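Long-range contacts in protein argonaute (Methanocaldococcus jannaschii, PDB 5G5S), which uses short single-stranded DNA guides to bind complementary target DNA and slice it, and may thereby defend the cell against invading genetic elements: residues E137-Y142 with R158-I163; K11-K16 with I154-H159. All coordinates share one frame; numbering follows the deposited sequence.

Overall arrangement
Strand 150-163 takes part in both contacts with a different partner in each, a worked example of how one long strand can serve several neighbours along its length. In contact 1 its later half runs beside 137-142, the other arm of a beta hairpin; in contact 2 its earlier residues receive 11-16, from far away in sequence. Contact 1 is only partly buried, and its regular antiparallel pairing carries charged and aromatic side chains as well as the guide-interacting H159. The residues that touch in contact 2 are all buried, and it rests on a short bridge, an asparagine amide and apolar packing. Their centres are 14 Å apart within the same sheet, and E141 of contact 1 probably hydrogen-bonds N156 of contact 2.

Contact 1: E137-Y142 with R158-I163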
ATOM      1  N   GLU A 137      22.048   4.512   2.620  1.00 85.64           N
ATOM      2  CA  GLU A 137      22.393   4.017   3.955  1.00 84.99           C
ATOM      3  C   GLU A 137      21.853   2.586   4.134  1.00 86.48           C
ATOM      4  O   GLU A 137      20.751   2.281   3.685  1.00 84.38           O
ATOM      5  CB  GLU A 137      21.824   4.939   5.057  1.00 86.40           C
ATOM      6  CG  GLU A 137      21.953   6.436   4.805  1.00 99.68           C
ATOM      7  CD  GLU A 137      20.635   7.158   4.580  1.00123.44           C
ATOM      8  OE1 GLU A 137      19.905   7.380   5.572  1.00130.84           O
ATOM      9  OE2 GLU A 137      20.338   7.516   3.417  1.00107.67           O
ATOM     10  N   SER A 138      22.623   1.717   4.785  1.00 83.44           N
ATOM     11  CA  SER A 138      22.214   0.335   5.019  1.00 81.33           C
ATOM     12  C   SER A 138      21.924   0.081   6.478  1.00 86.31           C
ATOM     13  O   SER A 138      22.594   0.642   7.350  1.00 87.99           O
ATOM     14  CB  SER A 138      23.289  -0.630   4.542  1.00 85.97           C
ATOM     15  OG  SER A 138      23.354  -0.651   3.127  1.00 96.68           O
ATOM     16  N   TYR A 139      20.928  -0.780   6.741  1.00 81.41           N
ATOM     17  CA  TYR A 139      20.537  -1.169   8.089  1.00 81.06           C
ATOM     18  C   TYR A 139      19.893  -2.544   8.160  1.00 80.39           C
ATOM     19  O   TYR A 139      19.358  -3.043   7.173  1.00 76.72           O
ATOM     20  CB  TYR A 139      19.643  -0.100   8.752  1.00 83.25           C
ATOM     21  CG  TYR A 139      18.217  -0.052   8.253  1.00 85.10           C
ATOM     22  CD1 TYR A 139      17.219  -0.808   8.865  1.00 84.79           C
ATOM     23  CD2 TYR A 139      17.846   0.803   7.217  1.00 87.85           C
ATOM     24  CE1 TYR A 139      15.896  -0.749   8.432  1.00 84.36           C
ATOM     25  CE2 TYR A 139      16.521   0.883   6.785  1.00 88.64           C
ATOM     26  CZ  TYR A 139      15.551   0.102   7.396  1.00 97.52           C
ATOM     27  OH  TYR A 139      14.243   0.145   6.984  1.00104.35           O
ATOM     28  N   CYS A 140      19.931  -3.137   9.355  1.00 78.60           N
ATOM     29  CA  CYS A 140      19.305  -4.408   9.663  1.00 77.56           C
ATOM     30  C   CYS A 140      18.063  -4.143  10.472  1.00 77.20           C
ATOM     31  O   CYS A 140      18.048  -3.245  11.314  1.00 78.14           O
ATOM     32  CB  CYS A 140      20.258  -5.322  10.429  1.00 81.05           C
ATOM     33  SG  CYS A 140      21.608  -5.991   9.436  1.00 88.07           S
ATOM     34  N   GLU A 141      17.021  -4.921  10.217  1.00 69.57           N
ATOM     35  CA  GLU A 141      15.810  -4.916  11.020  1.00 66.47           C
ATOM     36  C   GLU A 141      15.597  -6.337  11.506  1.00 68.10           C
ATOM     37  O   GLU A 141      15.888  -7.297  10.779  1.00 67.26           O
ATOM     38  CB  GLU A 141      14.572  -4.304  10.350  1.00 65.86           C
ATOM     39  CG  GLU A 141      14.519  -4.344   8.836  1.00 79.74           C
ATOM     40  CD  GLU A 141      13.164  -3.968   8.273  1.00 93.08           C
ATOM     41  OE1 GLU A 141      12.640  -2.891   8.641  1.00 85.97           O
ATOM     42  OE2 GLU A 141      12.623  -4.755   7.464  1.00 84.17           O
ATOM     43  N   TYR A 142      15.196  -6.473  12.766  1.00 63.83           N
ATOM     44  CA  TYR A 142      15.028  -7.778  13.377  1.00 63.73           C
ATOM     45  C   TYR A 142      13.757  -7.899  14.202  1.00 66.41           C
ATOM     46  O   TYR A 142      13.235  -6.913  14.724  1.00 64.90           O
ATOM     47  CB  TYR A 142      16.280  -8.161  14.192  1.00 66.82           C
ATOM     48  CG  TYR A 142      16.426  -7.344  15.455  1.00 69.25           C
ATOM     49  CD1 TYR A 142      16.885  -6.028  15.411  1.00 71.13           C
ATOM     50  CD2 TYR A 142      16.070  -7.868  16.693  1.00 70.62           C
ATOM     51  CE1 TYR A 142      16.925  -5.239  16.557  1.00 71.93           C
ATOM     52  CE2 TYR A 142      16.118  -7.093  17.849  1.00 72.65           C
ATOM     53  CZ  TYR A 142      16.566  -5.784  17.779  1.00 82.19           C
ATOM     54  OH  TYR A 142      16.652  -5.035  18.924  1.00 88.05           O
ATOM     55  N   ARG A 158      18.123  -3.862   4.847  1.00 76.56           N
ATOM     56  CA  ARG A 158      17.474  -2.849   4.018  1.00 76.54           C
ATOM     57  C   ARG A 158      18.362  -1.693   3.617  1.00 81.53           C
ATOM     58  O   ARG A 158      19.290  -1.331   4.337  1.00 81.74           O
ATOM     59  CB  ARG A 158      16.195  -2.341   4.691  1.00 77.29           C
ATOM     60  CG  ARG A 158      15.038  -2.243   3.724  1.00 88.96           C
ATOM     61  CD  ARG A 158      13.883  -3.110   4.166  1.00 91.07           C
ATOM     62  NE  ARG A 158      12.924  -2.359   4.972  1.00 92.95           N
ATOM     63  CZ  ARG A 158      11.876  -1.706   4.479  1.00103.24           C
ATOM     64  NH1 ARG A 158      11.650  -1.688   3.170  1.00 80.52           N
ATOM     65  NH2 ARG A 158      11.049  -1.058   5.290  1.00 93.27           N
ATOM     66  N   HIS A 159      18.064  -1.115   2.447  1.00 79.31           N
ATOM     67  CA  HIS A 159      18.768   0.041   1.913  1.00 81.09           C
ATOM     68  C   HIS A 159      17.817   1.212   1.846  1.00 85.00           C
ATOM     69  O   HIS A 159      16.751   1.119   1.237  1.00 82.54           O
ATOM     70  CB  HIS A 159      19.392  -0.259   0.546  1.00 83.01           C
ATOM     71  CG  HIS A 159      20.392  -1.368   0.584  1.00 87.24           C
ATOM     72  ND1 HIS A 159      21.712  -1.139   0.926  1.00 91.10           N
ATOM     73  CD2 HIS A 159      20.223  -2.689   0.353  1.00 88.35           C
ATOM     74  CE1 HIS A 159      22.308  -2.318   0.864  1.00 91.18           C
ATOM     75  NE2 HIS A 159      21.451  -3.283   0.533  1.00 89.88           N
ATOM     76  N   THR A 160      18.178   2.289   2.546  1.00 84.56           N
ATOM     77  CA  THR A 160      17.422   3.536   2.600  1.00 84.75           C
ATOM     78  C   THR A 160      18.183   4.612   1.853  1.00 90.35           C
ATOM     79  O   THR A 160      19.335   4.896   2.175  1.00 92.29           O
ATOM     80  CB  THR A 160      16.978   3.885   4.042  1.00 96.55           C
ATOM     81  OG1 THR A 160      16.296   5.136   4.031  1.00101.52           O
ATOM     82  CG2 THR A 160      18.133   3.929   5.046  1.00 98.18           C
ATOM     83  N   ALA A 161      17.571   5.146   0.800  1.00 81.18           N
ATOM     84  CA  ALA A 161      18.170   6.190  -0.020  1.00 78.31           C
ATOM     85  C   ALA A 161      17.495   7.532   0.222  1.00 80.19           C
ATOM     86  O   ALA A 161      16.277   7.602   0.434  1.00 80.60           O
ATOM     87  CB  ALA A 161      18.104   5.825  -1.492  1.00 79.34           C
ATOM     88  N   SER A 162      18.298   8.595   0.218  1.00 74.15           N
ATOM     89  CA  SER A 162      17.806   9.951   0.408  1.00 72.36           C
ATOM     90  C   SER A 162      18.265  10.892  -0.707  1.00 74.42           C
ATOM     91  O   SER A 162      19.441  10.881  -1.102  1.00 72.70           O
ATOM     92  CB  SER A 162      18.164  10.491   1.791  1.00 73.53           C
ATOM     93  OG  SER A 162      19.523  10.262   2.115  1.00 81.73           O
ATOM     94  N   ILE A 163      17.319  11.681  -1.236  1.00 71.15           N
ATOM     95  CA  ILE A 163      17.605  12.671  -2.275  1.00 70.43           C
ATOM     96  C   ILE A 163      18.271  13.844  -1.563  1.00 75.08           C
ATOM     97  O   ILE A 163      17.677  14.436  -0.662  1.00 74.54           O
ATOM     98  CB  ILE A 163      16.337  13.084  -3.065  1.00 73.26           C
ATOM     99  CG1 ILE A 163      15.484  11.849  -3.502  1.00 74.69           C
ATOM    100  CG2 ILE A 163      16.688  14.028  -4.217  1.00 72.35           C
ATOM    101  CD1 ILE A 163      15.573  11.357  -4.981  1.00 84.45           C
TER
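Y139 and R158 meet as an antiparallel hydrogen-bonded pair, and E137 and T160 form another; each pair exchanges two backbone bonds, among them R158 N to Y139 O at 2.8 Å. Between them S138 and H159 form a non-hydrogen-bonded pair whose side chains project from the opposite face, with S138 OG 2.8 Å from H159 ND1. Several apolar contacts involve the Y139 ring. With chi1 at 75°, its CG sits between the backbone N and carbonyl carbon, and the ring lies alongside R158, whose CB makes a CH-pi contact over one face, 4.0 Å from the centroid. T160 CG2 reaches the ring edge, 3.8 Å from CD2. Among charged groups, E141 OE2 makes a long, weak salt bridge to R158 NE (3.5 Å), carboxylate and guanidinium planes turned 45° apart. Each has a stronger partner elsewhere: D262 pairs with R158 NH1 and N156 with E141 OE2. The contact joins the two arms of the 134-147/150-163 hairpin; H159, on the second, interacts with guide DNA. Strand 255-260 flanks 158-163, with Y139 packing on Y260 and T160 on V258, while helix 114-122 touches C140.

Contact 2: K11-K16 with I154-H159; sequences KINAYK and ILNFRH
Y15 and L155 meet where the tyrosine ring crosses the leucine side chain at about a right angle, L155 CB approaching the ring obliquely, 4.2 Å from CE1. The second flat group is the amide of N13. I154 CG2 comes to it from one side, 3.8 Å from both OD1 and ND2. ND2 donates to L155 O at 2.7 Å (N-H...O angle 147°), approaching from well above the carbonyl plane rather than along a lone pair. A chi1 of 65° turns CG back between the backbone N and carbonyl carbon of N13, which brings ND2 to L155 O. ND2 also donates to K604 O and OD1 accepts from K606 N, so three bonds fix the rotation of this buried amide.

The backbone of N13 supplies the other polar link: its O accepts L155 N at 3.0 Å, nearly straight at 165°, while I154 CA-H approaches the same oxygen. N13 is the centre of an inverse gamma turn, closed by a weak bond from A14 N to I12 O. A14, which closes the turn, forms a non-hydrogen-bonded antiparallel pair with I154, A14 CB lying 3.6 Å from I154 CD1.

Strand 302-308 packs beside I12 and A14, and helix 280-293 covers Y15 through I287 and A291; Y15 OH is hydrogen-bonded to N288 OD1, and the side chain of Y15 lies about 7 Å from the bound magnesium ion.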
ATOM      1  N   LYS A  11      13.460 -21.705   1.647  1.00 72.42           N
ATOM      2  CA  LYS A  11      14.166 -21.030   2.731  1.00 70.61           C
ATOM      3  C   LYS A  11      13.621 -19.615   2.962  1.00 73.22           C
ATOM      4  O   LYS A  11      13.326 -18.896   2.000  1.00 73.82           O
ATOM      5  CB  LYS A  11      15.676 -20.961   2.440  1.00 75.13           C
ATOM      6  CG  LYS A  11      16.378 -22.312   2.407  1.00 88.57           C
ATOM      7  CD  LYS A  11      16.718 -22.723   0.987  1.00104.59           C
ATOM      8  CE  LYS A  11      17.448 -24.041   0.952  1.00126.03           C
ATOM      9  NZ  LYS A  11      17.580 -24.565  -0.433  1.00143.44           N
ATOM     10  N   ILE A  12      13.510 -19.223   4.244  1.00 68.04           N
ATOM     11  CA  ILE A  12      13.081 -17.892   4.689  1.00 65.64           C
ATOM     12  C   ILE A  12      14.180 -17.305   5.593  1.00 67.59           C
ATOM     13  O   ILE A  12      15.010 -18.058   6.100  1.00 66.58           O
ATOM     14  CB  ILE A  12      11.656 -17.863   5.359  1.00 66.63           C
ATOM     15  CG1 ILE A  12      11.568 -18.777   6.600  1.00 66.92           C
ATOM     16  CG2 ILE A  12      10.542 -18.172   4.352  1.00 66.12           C
ATOM     17  CD1 ILE A  12      10.523 -18.318   7.655  1.00 67.20           C
ATOM     18  N   ASN A  13      14.184 -15.981   5.791  1.00 62.86           N
ATOM     19  CA  ASN A  13      15.166 -15.271   6.618  1.00 63.40           C
ATOM     20  C   ASN A  13      14.935 -15.416   8.154  1.00 67.97           C
ATOM     21  O   ASN A  13      15.021 -14.432   8.900  1.00 66.82           O
ATOM     22  CB  ASN A  13      15.239 -13.787   6.186  1.00 67.37           C
ATOM     23  CG  ASN A  13      13.972 -12.984   6.423  1.00 76.38           C
ATOM     24  OD1 ASN A  13      12.853 -13.501   6.444  1.00 63.47           O
ATOM     25  ND2 ASN A  13      14.134 -11.705   6.656  1.00 68.34           N
ATOM     26  N   ALA A  14      14.666 -16.648   8.616  1.00 65.76           N
ATOM     27  CA  ALA A  14      14.470 -16.969  10.039  1.00 65.66           C
ATOM     28  C   ALA A  14      15.621 -17.868  10.485  1.00 71.32           C
ATOM     29  O   ALA A  14      15.875 -18.896   9.848  1.00 73.35           O
ATOM     30  CB  ALA A  14      13.137 -17.676  10.250  1.00 65.74           C
ATOM     31  N   TYR A  15      16.351 -17.457  11.532  1.00 67.19           N
ATOM     32  CA  TYR A  15      17.504 -18.216  12.034  1.00 68.72           C
ATOM     33  C   TYR A  15      17.297 -18.532  13.507  1.00 75.31           C
ATOM     34  O   TYR A  15      16.964 -17.631  14.288  1.00 74.72           O
ATOM     35  CB  TYR A  15      18.822 -17.443  11.817  1.00 70.56           C
ATOM     36  CG  TYR A  15      19.027 -16.994  10.387  1.00 72.67           C
ATOM     37  CD1 TYR A  15      18.404 -15.846   9.897  1.00 72.82           C
ATOM     38  CD2 TYR A  15      19.814 -17.734   9.510  1.00 75.67           C
ATOM     39  CE1 TYR A  15      18.537 -15.464   8.564  1.00 73.03           C
ATOM     40  CE2 TYR A  15      19.970 -17.349   8.178  1.00 76.94           C
ATOM     41  CZ  TYR A  15      19.316 -16.222   7.708  1.00 78.48           C
ATOM     42  OH  TYR A  15      19.440 -15.858   6.397  1.00 79.05           O
ATOM     43  N   LYS A  16      17.487 -19.817  13.879  1.00 73.25           N
ATOM     44  CA  LYS A  16      17.295 -20.316  15.234  1.00 74.20           C
ATOM     45  C   LYS A  16      18.203 -19.648  16.244  1.00 78.96           C
ATOM     46  O   LYS A  16      19.426 -19.690  16.092  1.00 80.34           O
ATOM     47  CB  LYS A  16      17.431 -21.855  15.302  1.00 79.07           C
ATOM     48  N   ILE A 154      14.105 -13.142  12.844  1.00 62.20           N
ATOM     49  CA  ILE A 154      13.815 -12.722  11.471  1.00 60.35           C
ATOM     50  C   ILE A 154      14.840 -11.625  11.219  1.00 66.86           C
ATOM     51  O   ILE A 154      14.912 -10.659  11.981  1.00 65.59           O
ATOM     52  CB  ILE A 154      12.338 -12.253  11.260  1.00 60.55           C
ATOM     53  CG1 ILE A 154      11.297 -13.247  11.846  1.00 60.19           C
ATOM     54  CG2 ILE A 154      12.039 -11.899   9.800  1.00 59.01           C
ATOM     55  CD1 ILE A 154      11.436 -14.740  11.448  1.00 61.04           C
ATOM     56  N   LEU A 155      15.697 -11.825  10.222  1.00 67.24           N
ATOM     57  CA  LEU A 155      16.775 -10.894   9.915  1.00 68.76           C
ATOM     58  C   LEU A 155      16.623 -10.308   8.506  1.00 71.96           C
ATOM     59  O   LEU A 155      16.612 -11.039   7.517  1.00 70.51           O
ATOM     60  CB  LEU A 155      18.127 -11.601  10.116  1.00 72.12           C
ATOM     61  CG  LEU A 155      19.364 -10.745  10.377  1.00 79.29           C
ATOM     62  CD1 LEU A 155      19.189  -9.854  11.610  1.00 79.08           C
ATOM     63  CD2 LEU A 155      20.579 -11.641  10.565  1.00 85.29           C
ATOM     64  N   ASN A 156      16.446  -8.985   8.438  1.00 68.86           N
ATOM     65  CA  ASN A 156      16.257  -8.282   7.182  1.00 69.61           C
ATOM     66  C   ASN A 156      17.312  -7.210   6.987  1.00 77.48           C
ATOM     67  O   ASN A 156      17.655  -6.504   7.927  1.00 79.11           O
ATOM     68  CB  ASN A 156      14.856  -7.672   7.119  1.00 69.46           C
ATOM     69  CG  ASN A 156      14.322  -7.464   5.724  1.00 86.97           C
ATOM     70  OD1 ASN A 156      14.718  -8.140   4.770  1.00 83.43           O
ATOM     71  ND2 ASN A 156      13.373  -6.543   5.585  1.00 75.28           N
ATOM     72  N   PHE A 157      17.844  -7.108   5.771  1.00 74.59           N
ATOM     73  CA  PHE A 157      18.849  -6.109   5.440  1.00 75.50           C
ATOM     74  C   PHE A 157      18.221  -5.135   4.449  1.00 78.01           C
ATOM     75  O   PHE A 157      17.762  -5.543   3.377  1.00 75.24           O
ATOM     76  CB  PHE A 157      20.126  -6.781   4.907  1.00 79.30           C
ATOM     77  CG  PHE A 157      21.277  -5.866   4.576  1.00 83.11           C
ATOM     78  CD1 PHE A 157      21.831  -5.036   5.544  1.00 87.32           C
ATOM     79  CD2 PHE A 157      21.847  -5.873   3.307  1.00 86.09           C
ATOM     80  CE1 PHE A 157      22.901  -4.190   5.232  1.00 90.06           C
ATOM     81  CE2 PHE A 157      22.940  -5.053   3.007  1.00 90.19           C
ATOM     82  CZ  PHE A 157      23.453  -4.210   3.969  1.00 89.24           C
ATOM     83  N   ARG A 158      18.123  -3.862   4.847  1.00 76.56           N
ATOM     84  CA  ARG A 158      17.474  -2.849   4.018  1.00 76.54           C
ATOM     85  C   ARG A 158      18.362  -1.693   3.617  1.00 81.53           C
ATOM     86  O   ARG A 158      19.290  -1.331   4.337  1.00 81.74           O
ATOM     87  CB  ARG A 158      16.195  -2.341   4.691  1.00 77.29           C
ATOM     88  CG  ARG A 158      15.038  -2.243   3.724  1.00 88.96           C
ATOM     89  CD  ARG A 158      13.883  -3.110   4.166  1.00 91.07           C
ATOM     90  NE  ARG A 158      12.924  -2.359   4.972  1.00 92.95           N
ATOM     91  CZ  ARG A 158      11.876  -1.706   4.479  1.00103.24           C
ATOM     92  NH1 ARG A 158      11.650  -1.688   3.170  1.00 80.52           N
ATOM     93  NH2 ARG A 158      11.049  -1.058   5.290  1.00 93.27           N
ATOM     94  N   HIS A 159      18.064  -1.115   2.447  1.00 79.31           N
ATOM     95  CA  HIS A 159      18.768   0.041   1.913  1.00 81.09           C
ATOM     96  C   HIS A 159      17.817   1.212   1.846  1.00 85.00           C
ATOM     97  O   HIS A 159      16.751   1.119   1.237  1.00 82.54           O
ATOM     98  CB  HIS A 159      19.392  -0.259   0.546  1.00 83.01           C
ATOM     99  CG  HIS A 159      20.392  -1.368   0.584  1.00 87.24           C
ATOM    100  ND1 HIS A 159      21.712  -1.139   0.926  1.00 91.10           N
ATOM    101  CD2 HIS A 159      20.223  -2.689   0.353  1.00 88.35           C
ATOM    102  CE1 HIS A 159      22.308  -2.318   0.864  1.00 91.18           C
ATOM    103  NE2 HIS A 159      21.451  -3.283   0.533  1.00 89.88           N
TER